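Long-range contacts in 3-phytase (Klebsiella pneumoniae, PDB 2WNH), which probably removes phosphate from inositol hexakisphosphate (phytate) as a 3-phytase of the histidine acid phosphatase family: residues Asp13-Lys18 with Arg325-Lys330; Arg334-Tyr339 with Cys379-Ala384. The protein carries 3 engineered substitutions. One frame throughout, in Å; residues are numbered along the deposited sequence. Where two conformers were deposited one is given.

Contact 1 (Asp13-Lys18 with Arg325-Lys330)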
loop_
_atom_site.group_PDB
_atom_site.type_symbol
_atom_site.label_atom_id
_atom_site.label_comp_id
_atom_site.label_asym_id
_atom_site.label_seq_id
_atom_site.Cartn_x
_atom_site.Cartn_y
_atom_site.Cartn_z
ATOM N N ASP B 13 23.084 13.599 15.917
ATOM C CA ASP B 13 23.672 14.698 16.700
ATOM C C ASP B 13 22.734 15.895 16.790
ATOM O O ASP B 13 22.835 16.690 17.739
ATOM C CB ASP B 13 25.036 15.116 16.152
ATOM C CG ASP B 13 26.076 14.018 16.280
ATOM O OD1 ASP B 13 25.927 13.099 17.133
ATOM O OD2 ASP B 13 27.056 14.071 15.511
ATOM N N TRP B 14 21.834 16.037 15.815
ATOM C CA TRP B 14 20.814 17.075 15.909
ATOM C C TRP B 14 19.457 16.428 16.018
ATOM O O TRP B 14 19.172 15.506 15.278
ATOM C CB TRP B 14 20.838 18.008 14.683
ATOM C CG TRP B 14 22.050 18.868 14.660
ATOM C CD1 TRP B 14 23.112 18.778 13.792
ATOM C CD2 TRP B 14 22.355 19.943 15.564
ATOM N NE1 TRP B 14 24.045 19.736 14.109
ATOM C CE2 TRP B 14 23.611 20.461 15.187
ATOM C CE3 TRP B 14 21.685 20.515 16.657
ATOM C CZ2 TRP B 14 24.214 21.532 15.864
ATOM C CZ3 TRP B 14 22.280 21.576 17.323
ATOM C CH2 TRP B 14 23.532 22.072 16.923
ATOM N N GLN B 15 18.644 16.922 16.946
ATOM C CA GLN B 15 17.327 16.338 17.198
ATOM C C GLN B 15 16.231 17.409 17.117
ATOM O O GLN B 15 16.311 18.426 17.780
ATOM C CB GLN B 15 17.341 15.733 18.605
ATOM C CG GLN B 15 16.017 15.276 19.118
ATOM C CD GLN B 15 16.112 14.908 20.583
ATOM O OE1 GLN B 15 16.183 15.774 21.462
ATOM N NE2 GLN B 15 16.134 13.605 20.853
ATOM N N LEU B 16 15.202 17.169 16.307
ATOM C CA LEU B 16 14.101 18.124 16.209
ATOM C C LEU B 16 13.106 17.916 17.345
ATOM O O LEU B 16 12.590 16.796 17.520
ATOM C CB LEU B 16 13.391 17.981 14.858
ATOM C CG LEU B 16 12.157 18.861 14.597
ATOM C CD1 LEU B 16 12.566 20.338 14.602
ATOM C CD2 LEU B 16 11.583 18.491 13.246
ATOM N N GLU B 17 12.853 18.974 18.123
ATOM C CA GLU B 17 11.914 18.899 19.249
ATOM C C GLU B 17 10.514 19.427 19.002
ATOM O O GLU B 17 9.551 18.960 19.621
ATOM C CB GLU B 17 12.433 19.681 20.455
ATOM C CG GLU B 17 13.780 19.239 20.977
ATOM C CD GLU B 17 14.091 19.952 22.263
ATOM O OE1 GLU B 17 13.653 19.500 23.331
ATOM O OE2 GLU B 17 14.779 20.985 22.203
ATOM N N LYS B 18 10.391 20.462 18.171
ATOM C CA LYS B 18 9.128 21.194 18.087
ATOM C C LYS B 18 9.085 21.986 16.799
ATOM O O LYS B 18 10.084 22.578 16.402
ATOM C CB LYS B 18 8.981 22.156 19.284
ATOM C CG LYS B 18 7.701 23.027 19.318
ATOM C CD LYS B 18 6.451 22.195 19.291
ATOM C CE LYS B 18 5.192 23.039 19.482
ATOM N NZ LYS B 18 5.017 23.499 20.904
ATOM N N ARG B 325 12.453 24.216 16.881
ATOM C CA ARG B 325 13.416 24.064 17.985
ATOM C C ARG B 325 14.162 22.751 17.840
ATOM O O ARG B 325 13.547 21.688 17.787
ATOM C CB ARG B 325 12.719 24.098 19.354
ATOM C CG ARG B 325 13.734 24.207 20.505
ATOM C CD ARG B 325 13.045 24.293 21.837
ATOM N NE ARG B 325 12.600 23.002 22.353
ATOM C CZ ARG B 325 11.329 22.674 22.578
ATOM N NH1 ARG B 325 10.341 23.524 22.288
ATOM N NH2 ARG B 325 11.039 21.478 23.080
ATOM N N TRP B 326 15.491 22.862 17.765
ATOM C CA TRP B 326 16.413 21.751 17.641
ATOM C C TRP B 326 17.287 21.647 18.876
ATOM O O TRP B 326 17.517 22.621 19.576
ATOM C CB TRP B 326 17.323 21.948 16.437
ATOM C CG TRP B 326 16.621 21.761 15.108
ATOM C CD1 TRP B 326 15.874 22.697 14.415
ATOM C CD2 TRP B 326 16.603 20.568 14.306
ATOM N NE1 TRP B 326 15.409 22.154 13.246
ATOM C CE2 TRP B 326 15.835 20.854 13.146
ATOM C CE3 TRP B 326 17.157 19.287 14.457
ATOM C CZ2 TRP B 326 15.605 19.897 12.137
ATOM C CZ3 TRP B 326 16.932 18.329 13.445
ATOM C CH2 TRP B 326 16.167 18.649 12.296
ATOM N N ARG B 327 17.793 20.450 19.118
ATOM C CA ARG B 327 18.667 20.213 20.263
ATOM C C ARG B 327 19.901 19.489 19.772
ATOM O O ARG B 327 19.819 18.543 18.966
ATOM C CB ARG B 327 17.932 19.380 21.304
ATOM C CG ARG B 327 18.743 19.069 22.517
ATOM C CD ARG B 327 17.811 18.902 23.693
ATOM N NE ARG B 327 16.934 17.737 23.526
ATOM C CZ ARG B 327 16.043 17.358 24.434
ATOM N NH1 ARG B 327 15.916 18.050 25.562
ATOM N NH2 ARG B 327 15.277 16.289 24.216
ATOM N N ASP B 328 21.056 19.959 20.253
ATOM C CA ASP B 328 22.308 19.258 20.101
ATOM C C ASP B 328 22.317 18.063 21.079
ATOM O O ASP B 328 22.420 18.267 22.284
ATOM C CB ASP B 328 23.450 20.237 20.426
ATOM C CG ASP B 328 24.838 19.607 20.301
ATOM O OD1 ASP B 328 24.956 18.416 19.946
ATOM O OD2 ASP B 328 25.820 20.324 20.564
ATOM N N ALA B 329 22.221 16.833 20.570
ATOM C CA ALA B 329 22.036 15.653 21.451
ATOM C C ALA B 329 23.305 15.302 22.211
ATOM O O ALA B 329 23.282 14.474 23.125
ATOM C CB ALA B 329 21.515 14.424 20.673
ATOM N N LYS B 330 24.404 15.958 21.844
ATOM C CA LYS B 330 25.684 15.771 22.559
ATOM C C LYS B 330 25.789 16.672 23.804
ATOM O O LYS B 330 26.703 16.522 24.614
ATOM C CB LYS B 330 26.863 16.004 21.598
ATOM C CG LYS B 330 26.619 15.452 20.184
ATOM C CD LYS B 330 27.894 15.163 19.390
ATOM C CE LYS B 330 29.025 16.117 19.684
ATOM N NZ LYS B 330 30.140 15.870 18.725
HETATM O O HOH W 1 29.427 14.873 16.004
HETATM O O HOH W 2 7.293 23.636 22.787
#

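Contact 2 (Arg334-Tyr339 with Cys379-Ala384)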
loop_
_atom_site.group_PDB
_atom_site.type_symbol
_atom_site.label_atom_id
_atom_site.label_comp_id
_atom_site.label_asym_id
_atom_site.label_seq_id
_atom_site.Cartn_x
_atom_site.Cartn_y
_atom_site.Cartn_z
ATOM N N ARG B 334 19.998 24.099 23.030
ATOM C CA ARG B 334 18.898 24.328 22.101
ATOM C C ARG B 334 19.176 25.454 21.101
ATOM O O ARG B 334 19.886 26.438 21.400
ATOM C CB ARG B 334 17.605 24.579 22.861
ATOM C CG ARG B 334 17.087 23.299 23.501
ATOM C CD ARG B 334 16.019 23.572 24.504
ATOM N NE ARG B 334 15.199 22.378 24.694
ATOM C CZ ARG B 334 14.581 22.057 25.834
ATOM N NH1 ARG B 334 14.728 22.821 26.920
ATOM N NH2 ARG B 334 13.830 20.959 25.894
ATOM N N TYR B 335 18.620 25.260 19.903
ATOM C CA TYR B 335 18.790 26.138 18.757
ATOM C C TYR B 335 17.443 26.358 18.091
ATOM O O TYR B 335 16.541 25.564 18.255
ATOM C CB TYR B 335 19.727 25.492 17.743
ATOM C CG TYR B 335 21.156 25.463 18.204
ATOM C CD1 TYR B 335 21.591 24.492 19.119
ATOM C CD2 TYR B 335 22.086 26.409 17.731
ATOM C CE1 TYR B 335 22.923 24.451 19.555
ATOM C CE2 TYR B 335 23.412 26.376 18.163
ATOM C CZ TYR B 335 23.814 25.403 19.073
ATOM O OH TYR B 335 25.116 25.360 19.514
ATOM N N LEU B 336 17.335 27.439 17.333
ATOM C CA LEU B 336 16.145 27.737 16.565
ATOM C C LEU B 336 16.513 27.785 15.083
ATOM O O LEU B 336 17.579 28.277 14.724
ATOM C CB LEU B 336 15.569 29.077 17.030
ATOM C CG LEU B 336 14.212 29.481 16.472
ATOM C CD1 LEU B 336 13.124 28.569 17.027
ATOM C CD2 LEU B 336 13.914 30.951 16.786
ATOM N N ARG B 337 15.641 27.227 14.244
ATOM C CA ARG B 337 15.708 27.387 12.793
ATOM C C ARG B 337 14.447 28.117 12.358
ATOM O O ARG B 337 13.346 27.817 12.839
ATOM C CB ARG B 337 15.788 26.008 12.129
ATOM C CG ARG B 337 15.800 26.057 10.628
ATOM C CD ARG B 337 16.066 24.694 10.064
ATOM N NE ARG B 337 16.075 24.744 8.613
ATOM C CZ ARG B 337 15.381 23.926 7.835
ATOM N NH1 ARG B 337 14.592 22.995 8.369
ATOM N NH2 ARG B 337 15.477 24.053 6.518
ATOM N N VAL B 338 14.598 29.091 11.452
ATOM C CA VAL B 338 13.479 29.940 11.054
ATOM C C VAL B 338 13.527 30.031 9.538
ATOM O O VAL B 338 14.566 30.363 8.963
ATOM C CB VAL B 338 13.637 31.367 11.655
ATOM C CG1 VAL B 338 12.495 32.250 11.197
ATOM C CG2 VAL B 338 13.686 31.292 13.159
ATOM N N TYR B 339 12.422 29.703 8.862
ATOM C CA TYR B 339 12.456 29.779 7.400
ATOM C C TYR B 339 11.097 30.036 6.789
ATOM O O TYR B 339 10.068 29.890 7.458
ATOM C CB TYR B 339 13.101 28.522 6.781
ATOM C CG TYR B 339 12.439 27.213 7.114
ATOM C CD1 TYR B 339 12.795 26.513 8.258
ATOM C CD2 TYR B 339 11.475 26.662 6.264
ATOM C CE1 TYR B 339 12.203 25.302 8.561
ATOM C CE2 TYR B 339 10.874 25.423 6.554
ATOM C CZ TYR B 339 11.243 24.768 7.716
ATOM O OH TYR B 339 10.714 23.535 8.059
ATOM N N CYS B 379 20.334 28.510 15.020
ATOM C CA CYS B 379 20.697 29.730 15.746
ATOM C C CYS B 379 20.539 29.518 17.256
ATOM O O CYS B 379 19.490 29.036 17.701
ATOM C CB CYS B 379 19.785 30.870 15.263
ATOM S SG CYS B 379 19.935 31.151 13.463
ATOM N N PRO B 380 21.565 29.875 18.063
ATOM C CA PRO B 380 21.384 29.733 19.511
ATOM C C PRO B 380 20.019 30.243 19.961
ATOM O O PRO B 380 19.629 31.381 19.655
ATOM C CB PRO B 380 22.549 30.562 20.081
ATOM C CG PRO B 380 23.624 30.331 19.065
ATOM C CD PRO B 380 22.909 30.395 17.738
ATOM N N PHE B 381 19.310 29.407 20.704
ATOM C CA PHE B 381 17.867 29.558 20.894
ATOM C C PHE B 381 17.464 30.889 21.550
ATOM O O PHE B 381 16.647 31.621 20.975
ATOM C CB PHE B 381 17.283 28.363 21.687
ATOM C CG PHE B 381 15.788 28.404 21.820
ATOM C CD1 PHE B 381 14.976 27.862 20.815
ATOM C CD2 PHE B 381 15.182 28.966 22.947
ATOM C CE1 PHE B 381 13.570 27.892 20.929
ATOM C CE2 PHE B 381 13.786 28.995 23.081
ATOM C CZ PHE B 381 12.979 28.473 22.062
ATOM N N GLN B 382 18.014 31.210 22.733
ATOM C CA GLN B 382 17.570 32.438 23.439
ATOM C C GLN B 382 17.864 33.731 22.672
ATOM O O GLN B 382 17.013 34.624 22.585
ATOM C CB GLN B 382 18.164 32.533 24.848
ATOM C CG GLN B 382 17.504 33.641 25.681
ATOM C CD GLN B 382 15.979 33.613 25.580
ATOM O OE1 GLN B 382 15.347 32.602 25.920
ATOM N NE2 GLN B 382 15.384 34.712 25.093
ATOM N N ALA B 383 19.078 33.832 22.133
ATOM C CA ALA B 383 19.462 34.976 21.316
ATOM C C ALA B 383 18.577 35.135 20.078
ATOM O O ALA B 383 18.340 36.257 19.629
ATOM C CB ALA B 383 20.930 34.856 20.891
ATOM N N ALA B 384 18.121 34.015 19.503
ATOM C CA ALA B 384 17.254 34.065 18.328
ATOM C C ALA B 384 15.874 34.591 18.713
ATOM O O ALA B 384 15.325 35.493 18.052
ATOM C CB ALA B 384 17.164 32.690 17.683
#

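Contact 1 (Asp13-Lys18 with Arg325-Lys330)
Q15 and R327 pair backbone to backbone in mid-ladder, N of each residue giving a hydrogen bond of 2.8 Å to O of the other. Beyond the strand ends A329 N reaches D13 O. At the other end R325 faces two residues: its O takes E17 N at 2.8 Å and, weakly, K18 N, while its own N bonds to K18 O.

The charged and polar side chains gather on the face of Q15 and R327. Their chains run side by side, and R327 grips Q15 OE1 side-on with NE and NH2, the oxygen lying in the guanidinium plane. E17 joins them because the bulge turns its side chain toward the partner strand. Its carboxylate stacks over R327, with OE1 3.4 Å from CZ; that pairing is one of charge alone, since no N-H of R327 points at the oxygen. R325, bent at its third torsion (80°), brings NE to E17 OE2 at 3.0 Å from above the carboxylate plane. R334 is a further partner of OE2, so one buried carboxylate is shared among three arginines. The second subunit meets this face too: R327 NH2 forms a salt bridge with its D13, and Q15 NE2 bonds to its R12 O.

Apolar contacts fill the opposite face. L16 CB sits 3.7 Å from the centroid of the W326 six-membered ring, almost on the ring normal, a CH-pi contact, and CD1 covers the same face nearer the rim. W14 CB touches W326 CE3, while its indole reaches obliquely to D328 CB.

D328 OD1 accepts from K330 N in an Asx turn. E17 and K18 opposite the single R325 make a classic beta bulge in the antiparallel pairing of strands 14-24 and 320-328, part of the mixed sheet of this histidine phosphatase.

Contact 2 (Arg334-Tyr339 with Cys379-Ala384)
L336 and C379 share the tightest part of this contact, a pair of backbone hydrogen bonds in an antiparallel strand pairing. L336 N reaches C379 O at 2.7 Å, lying in the carbonyl plane, and C379 N returns to L336 O at 2.8 Å. The chain then leaves the sheet: P380 takes the N-cap position, and F381 N, the first of the helix, bonds to R334 O at 3.1 Å, tilted from that carbonyl's plane.

Buried side chains close in behind these bonds. With CG anti to the backbone N (chi1 -172°), L336 spreads its two methyls between separate partners: CD2 packs 3.8 Å from A384 CB, and CD1 meets F381 CE1 at 4.0 Å. The F381 ring turns its edge to the backbone carbonyl of Y335, CD1 lying 3.8 Å from Y335 O, while its CB lies against the R334 carbonyl. I385 and L388, farther along the same helix, also touch L336. C379 SG is tied to C370 in a disulfide.

Around Y335 and P380 the packing is looser and both residues are partly exposed. Their side chains diverge from the pairing, although the tyrosine ring meets the peptide bond joining C379 to P380 obliquely, CD2 3.5 Å from P380 N; CE2 comes only to 4.1 Å from P380 CG. Y335 also stacks edge-to-face with W14. At the same outer end, the R334 side chain meets F381 only at CB, its guanidinium leading away to a salt bridge with E17.

No charged group of one segment is paired with the other. Three backbone bonds and a small hydrocarbon cluster hold the start of helix 381-388 to strand 334-342, which implies a junction resting on main-chain geometry and apolar burial.

Overall arrangement
Contacts 1 and 2 meet in one mixed sheet, because strand 320-328 of the first and strand 334-342 of the second are neighbours in it; a backbone bond from Y335 N to W326 O joins them. Their centres lie about 11 Å apart. Contact 1 is mostly buried, partly beneath the second subunit, and combines a charged face with an aromatic one. Contact 2 is only partly buried, is untouched by other chains of the assembly, and relies on backbone bonds and hydrocarbon where strand passes into helix. R334 carries the ionic network across from 334-339, while R325 CG packs against F381.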